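PDB 6BLD: cytochrome P450 268A2 Cyp268A2 from Mycobacterium marinum, which belongs to the cytochrome P450 family, mainly helical proteins that enclose a heme group, here protoporphyrin IX with its iron. Local coordinates for residues K134-G139 against L166-G171; A181-A186 against M210-V215. All coordinates share one frame; numbering follows the deposited sequence.

Interaction 1: K134-G139 against L166-G171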
loop_
_atom_site.group_PDB
_atom_site.type_symbol
_atom_site.label_atom_id
_atom_site.label_comp_id
_atom_site.label_asym_id
_atom_site.label_seq_id
_atom_site.Cartn_x
_atom_site.Cartn_y
_atom_site.Cartn_z
ATOM N N LYS A 134 -6.164 -20.088 -2.573
ATOM C CA LYS A 134 -5.924 -20.812 -3.817
ATOM C C LYS A 134 -7.233 -21.136 -4.526
ATOM O O LYS A 134 -7.304 -21.102 -5.761
ATOM C CB LYS A 134 -5.139 -22.092 -3.535
ATOM C CG LYS A 134 -3.696 -21.865 -3.111
ATOM C CD LYS A 134 -3.034 -23.176 -2.720
ATOM C CE LYS A 134 -1.526 -23.029 -2.614
ATOM N NZ LYS A 134 -0.968 -23.854 -1.507
ATOM N N ILE A 135 -8.280 -21.454 -3.764
ATOM C CA ILE A 135 -9.570 -21.771 -4.368
ATOM C C ILE A 135 -10.205 -20.515 -4.954
ATOM O O ILE A 135 -10.830 -20.558 -6.021
ATOM C CB ILE A 135 -10.482 -22.460 -3.335
ATOM C CG1 ILE A 135 -10.025 -23.904 -3.108
ATOM C CG2 ILE A 135 -11.937 -22.439 -3.783
ATOM C CD1 ILE A 135 -10.363 -24.449 -1.735
ATOM N N ASN A 136 -10.042 -19.373 -4.282
ATOM C CA ASN A 136 -10.538 -18.117 -4.836
ATOM C C ASN A 136 -9.746 -17.712 -6.075
ATOM O O ASN A 136 -10.324 -17.233 -7.058
ATOM C CB ASN A 136 -10.484 -17.014 -3.779
ATOM C CG ASN A 136 -11.702 -17.013 -2.876
ATOM O OD1 ASN A 136 -12.791 -17.411 -3.287
ATOM N ND2 ASN A 136 -11.524 -16.559 -1.639
ATOM N N ALA A 137 -8.425 -17.904 -6.048
ATOM C CA ALA A 137 -7.598 -17.551 -7.199
ATOM C C ALA A 137 -7.963 -18.385 -8.420
ATOM O O ALA A 137 -8.002 -17.871 -9.544
ATOM C CB ALA A 137 -6.119 -17.724 -6.857
ATOM N N LYS A 138 -8.237 -19.673 -8.221
ATOM C CA LYS A 138 -8.597 -20.534 -9.343
ATOM C C LYS A 138 -9.914 -20.104 -9.978
ATOM O O LYS A 138 -10.026 -20.042 -11.208
ATOM C CB LYS A 138 -8.686 -21.980 -8.865
ATOM C CG LYS A 138 -8.211 -23.005 -9.856
ATOM C CD LYS A 138 -7.967 -24.333 -9.173
ATOM C CE LYS A 138 -6.568 -24.794 -9.512
ATOM N NZ LYS A 138 -6.473 -24.967 -11.003
ATOM N N GLY A 139 -10.928 -19.825 -9.157
ATOM C CA GLY A 139 -12.209 -19.405 -9.696
ATOM C C GLY A 139 -12.165 -18.036 -10.344
ATOM O O GLY A 139 -12.894 -17.780 -11.306
ATOM N N LEU A 166 -9.836 -10.555 1.823
ATOM C CA LEU A 166 -10.132 -9.645 2.925
ATOM C C LEU A 166 -11.489 -9.956 3.544
ATOM O O LEU A 166 -11.604 -10.132 4.763
ATOM C CB LEU A 166 -10.082 -8.198 2.428
ATOM C CG LEU A 166 -10.281 -7.050 3.425
ATOM C CD1 LEU A 166 -11.709 -7.008 3.954
ATOM C CD2 LEU A 166 -9.282 -7.148 4.568
ATOM N N SER A 167 -12.531 -10.035 2.712
ATOM C CA SER A 167 -13.880 -10.226 3.234
ATOM C C SER A 167 -14.047 -11.587 3.898
ATOM O O SER A 167 -14.843 -11.722 4.834
ATOM C CB SER A 167 -14.906 -10.055 2.114
ATOM O OG SER A 167 -14.627 -8.903 1.338
ATOM N N ASP A 168 -13.317 -12.604 3.432
ATOM C CA ASP A 168 -13.393 -13.911 4.075
ATOM C C ASP A 168 -12.828 -13.862 5.489
ATOM O O ASP A 168 -13.330 -14.546 6.389
ATOM C CB ASP A 168 -12.652 -14.955 3.239
ATOM C CG ASP A 168 -13.492 -15.494 2.099
ATOM O OD1 ASP A 168 -14.731 -15.342 2.146
ATOM O OD2 ASP A 168 -12.912 -16.071 1.154
ATOM N N MET A 169 -11.789 -13.054 5.705
ATOM C CA MET A 169 -11.190 -12.949 7.030
ATOM C C MET A 169 -12.054 -12.116 7.967
ATOM O O MET A 169 -12.326 -12.524 9.101
ATOM C CB MET A 169 -9.789 -12.346 6.925
ATOM C CG MET A 169 -8.812 -13.187 6.131
ATOM S SD MET A 169 -7.218 -12.372 5.944
ATOM C CE MET A 169 -6.897 -11.861 7.632
ATOM N N VAL A 170 -12.488 -10.941 7.513
ATOM C CA VAL A 170 -13.255 -10.054 8.380
ATOM C C VAL A 170 -14.708 -10.503 8.495
ATOM O O VAL A 170 -15.354 -10.256 9.521
ATOM C CB VAL A 170 -13.152 -8.608 7.867
ATOM C CG1 VAL A 170 -13.761 -7.632 8.861
ATOM C CG2 VAL A 170 -11.707 -8.251 7.584
ATOM N N GLY A 171 -15.243 -11.161 7.469
ATOM C CA GLY A 171 -16.636 -11.553 7.466
ATOM C C GLY A 171 -17.573 -10.556 6.823
ATOM O O GLY A 171 -18.726 -10.440 7.254
HETATM O O HOH W 1 -14.583 -15.680 -1.257
#

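Interaction 2: A181-A186 against M210-V215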
loop_
_atom_site.group_PDB
_atom_site.type_symbol
_atom_site.label_atom_id
_atom_site.label_comp_id
_atom_site.label_asym_id
_atom_site.label_seq_id
_atom_site.Cartn_x
_atom_site.Cartn_y
_atom_site.Cartn_z
ATOM N N ALA A 181 -14.549 -2.858 -1.759
ATOM C CA ALA A 181 -13.361 -2.778 -2.603
ATOM C C ALA A 181 -13.338 -1.481 -3.401
ATOM O O ALA A 181 -12.277 -0.873 -3.583
ATOM C CB ALA A 181 -13.299 -3.985 -3.539
ATOM N N HIS A 182 -14.502 -1.041 -3.885
ATOM C CA HIS A 182 -14.568 0.221 -4.614
ATOM C C HIS A 182 -14.314 1.406 -3.688
ATOM O O HIS A 182 -13.626 2.360 -4.068
ATOM C CB HIS A 182 -15.926 0.357 -5.302
ATOM C CG HIS A 182 -16.178 1.711 -5.885
ATOM N ND1 HIS A 182 -16.826 2.712 -5.192
ATOM C CD2 HIS A 182 -15.872 2.231 -7.097
ATOM C CE1 HIS A 182 -16.909 3.789 -5.952
ATOM N NE2 HIS A 182 -16.337 3.525 -7.113
ATOM N N ALA A 183 -14.859 1.359 -2.470
ATOM C CA ALA A 183 -14.658 2.454 -1.526
ATOM C C ALA A 183 -13.215 2.506 -1.038
ATOM O O ALA A 183 -12.667 3.592 -0.818
ATOM C CB ALA A 183 -15.621 2.316 -0.347
ATOM N N ALA A 184 -12.585 1.342 -0.857
ATOM C CA ALA A 184 -11.182 1.321 -0.459
ATOM C C ALA A 184 -10.293 1.906 -1.549
ATOM O O ALA A 184 -9.351 2.652 -1.258
ATOM C CB ALA A 184 -10.751 -0.107 -0.124
ATOM N N ASP A 185 -10.582 1.581 -2.812
ATOM C CA ASP A 185 -9.813 2.131 -3.923
ATOM C C ASP A 185 -10.026 3.634 -4.068
ATOM O O ASP A 185 -9.117 4.346 -4.512
ATOM C CB ASP A 185 -10.189 1.406 -5.217
ATOM C CG ASP A 185 -9.450 1.943 -6.426
ATOM O OD1 ASP A 185 -8.237 1.678 -6.550
ATOM O OD2 ASP A 185 -10.087 2.626 -7.255
ATOM N N ALA A 186 -11.209 4.133 -3.698
ATOM C CA ALA A 186 -11.482 5.564 -3.797
ATOM C C ALA A 186 -10.615 6.384 -2.850
ATOM O O ALA A 186 -10.222 7.506 -3.188
ATOM C CB ALA A 186 -12.959 5.833 -3.505
ATOM N N MET A 210 -17.732 7.209 4.622
ATOM C CA MET A 210 -19.004 7.037 5.316
ATOM C C MET A 210 -19.570 5.641 5.093
ATOM O O MET A 210 -20.065 5.009 6.033
ATOM C CB MET A 210 -19.999 8.100 4.851
ATOM C CG MET A 210 -21.305 8.108 5.617
ATOM S SD MET A 210 -22.450 9.342 4.980
ATOM C CE MET A 210 -23.445 8.340 3.877
ATOM N N TYR A 211 -19.497 5.138 3.857
ATOM C CA TYR A 211 -20.014 3.802 3.580
ATOM C C TYR A 211 -19.233 2.738 4.341
ATOM O O TYR A 211 -19.825 1.821 4.922
ATOM C CB TYR A 211 -19.977 3.513 2.080
ATOM C CG TYR A 211 -20.220 2.056 1.758
ATOM C CD1 TYR A 211 -21.494 1.512 1.842
ATOM C CD2 TYR A 211 -19.172 1.219 1.395
ATOM C CE1 TYR A 211 -21.724 0.179 1.563
ATOM C CE2 TYR A 211 -19.392 -0.119 1.113
ATOM C CZ TYR A 211 -20.671 -0.630 1.198
ATOM O OH TYR A 211 -20.899 -1.956 0.919
ATOM N N LEU A 212 -17.900 2.843 4.347
ATOM C CA LEU A 212 -17.088 1.874 5.078
ATOM C C LEU A 212 -17.392 1.901 6.571
ATOM O O LEU A 212 -17.362 0.854 7.229
ATOM C CB LEU A 212 -15.604 2.140 4.827
ATOM C CG LEU A 212 -15.116 1.855 3.404
ATOM C CD1 LEU A 212 -13.678 2.317 3.219
ATOM C CD2 LEU A 212 -15.255 0.376 3.076
ATOM N N HIS A 213 -17.694 3.080 7.121
ATOM C CA HIS A 213 -18.093 3.154 8.522
ATOM C C HIS A 213 -19.481 2.565 8.742
ATOM O O HIS A 213 -19.778 2.078 9.838
ATOM C CB HIS A 213 -18.041 4.603 9.010
ATOM C CG HIS A 213 -16.657 5.080 9.326
ATOM N ND1 HIS A 213 -16.337 5.714 10.507
ATOM C CD2 HIS A 213 -15.507 5.010 8.614
ATOM C CE1 HIS A 213 -15.050 6.014 10.509
ATOM N NE2 HIS A 213 -14.524 5.599 9.371
ATOM N N GLN A 214 -20.338 2.603 7.720
ATOM C CA GLN A 214 -21.643 1.955 7.826
ATOM C C GLN A 214 -21.497 0.441 7.896
ATOM O O GLN A 214 -22.144 -0.215 8.722
ATOM C CB GLN A 214 -22.524 2.351 6.641
ATOM C CG GLN A 214 -23.190 3.703 6.788
ATOM C CD GLN A 214 -24.008 3.808 8.058
ATOM O OE1 GLN A 214 -24.901 2.999 8.306
ATOM N NE2 GLN A 214 -23.704 4.808 8.871
ATOM N N VAL A 215 -20.652 -0.130 7.034
ATOM C CA VAL A 215 -20.402 -1.566 7.070
ATOM C C VAL A 215 -19.725 -1.953 8.377
ATOM O O VAL A 215 -20.002 -3.016 8.945
ATOM C CB VAL A 215 -19.562 -1.989 5.850
ATOM C CG1 VAL A 215 -19.331 -3.495 5.853
ATOM C CG2 VAL A 215 -20.238 -1.550 4.557
#

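Interaction 1: K134-G139 against L166-G171
Asn136 and Asp168 meet end on, the amide and carboxylate planes 21° apart, and neither lies over a face of the other. The nitrogen end of the amide turns to the carboxylate, with Asn136 ND2 donating to Asp168 OD2 at 3.2 Å. The acceptor lies almost exactly in the amide plane (2° out of it) and is approached nearly along its own C-O axis, but the N-H...O angle of 144° shows a moderately bent bond. At the oxygen end, water 1 donates to Asn136 OD1 at 3.2 Å and to Asp168 OD2 at 3.0 Å, so both ends of the amide are tied to a single carboxylate oxygen, one directly and one through the water.

This is a long reach between helix 123-147 and helix 160-170. The nearest CA atoms, those of Asn136 and Asp168, are 10.3 Å apart, and just 50 Å² is buried. Each side chain extends from its helix toward the other, with CG anti to the carbonyl carbon. By their order in the chain these are helices D and E of the P450 fold; nearby, Ala137 packs on helix 375-392 and Leu166 on helix 247-278.

The other carboxylate oxygen, Asp168 OD1, forms a salt bridge with Arg177. Asp168 thus divides its oxygens between a charged partner and neutral donors, an environment likely to favour the ionised acid. That carboxylate, as an acceptor, supports placing the Asn136 nitrogen on this side, and the water bond to OD1 is consistent with it.

Interaction 2: A181-A186 against M210-V215
Ala183 and Leu212 bury the most surface here, 52 and 45 Å² of the 131 Å² total, and their meeting is a methyl set against a branch point. Ala183 CB comes up to the branch carbon itself, 3.8 Å from Leu212 CG, roughly square to both CG-methyl bonds and so about equally far from the two methyls (4.1 Å to Leu212 CD1, 4.0 Å to Leu212 CD2). A chi1 of -68° sets the leucine CG anti to the carbonyl carbon, from where the branch reaches across to helix 177-186 and also touches Val180, one turn before Ala183.

The CA atoms of Ala183 and Leu212, the closest such pair, are 7.1 Å apart, and the axes of the two short segments approach to 9.9 Å; the alanine contributes no more than a methyl to the space between the backbones there. Their N-to-C directions differ by 137°, so the helices run broadly antiparallel but well off alignment. Their places in the chain identify them as helices F and G of the P450 fold, the pair that roofs the ligand pocket; Leu187 just beyond the first and Leu205 and Gln209 on the second line the pocket holding (3E,5E)-6,10-dimethylundeca-3,5,9-trien-2-one.

Tyr211 adds an aromatic edge on the same methyl. Its CD2 is 4.1 Å from Ala183 CB, which lies near the ring plane. One ring face is occupied by Val215 of its own helix, whose CG2 stands 3.5 Å above the plane of the Tyr211 ring and toward its rim. With CG anti to the backbone N (chi1 168°), the ring extends alongside helix 177-186 against Arg179 and Val180, and its hydroxyl is hydrogen-bonded to Asp176 OD1.

Overall arrangement
Interactions 1 and 2 follow each other in series along the chain, with centres 18 Å apart and nearest atoms about 7 Å apart, so they do not touch. Helices 160-170 and 177-186 are consecutive in the chain, and the residue that pairs with Asp168 opens the second of them. Helix 247-278 supplies a second connection, since its Phe254 is touched by Val170 and by Val215. Interaction 1 lies at the surface, the Asp168 side chain about 12 Å from the heme. Interaction 2 is buried, with the side chain of Leu212 about 7 Å from (3E,5E)-6,10-dimethylundeca-3,5,9-trien-2-one and that of Ala184 about 11 Å from the heme.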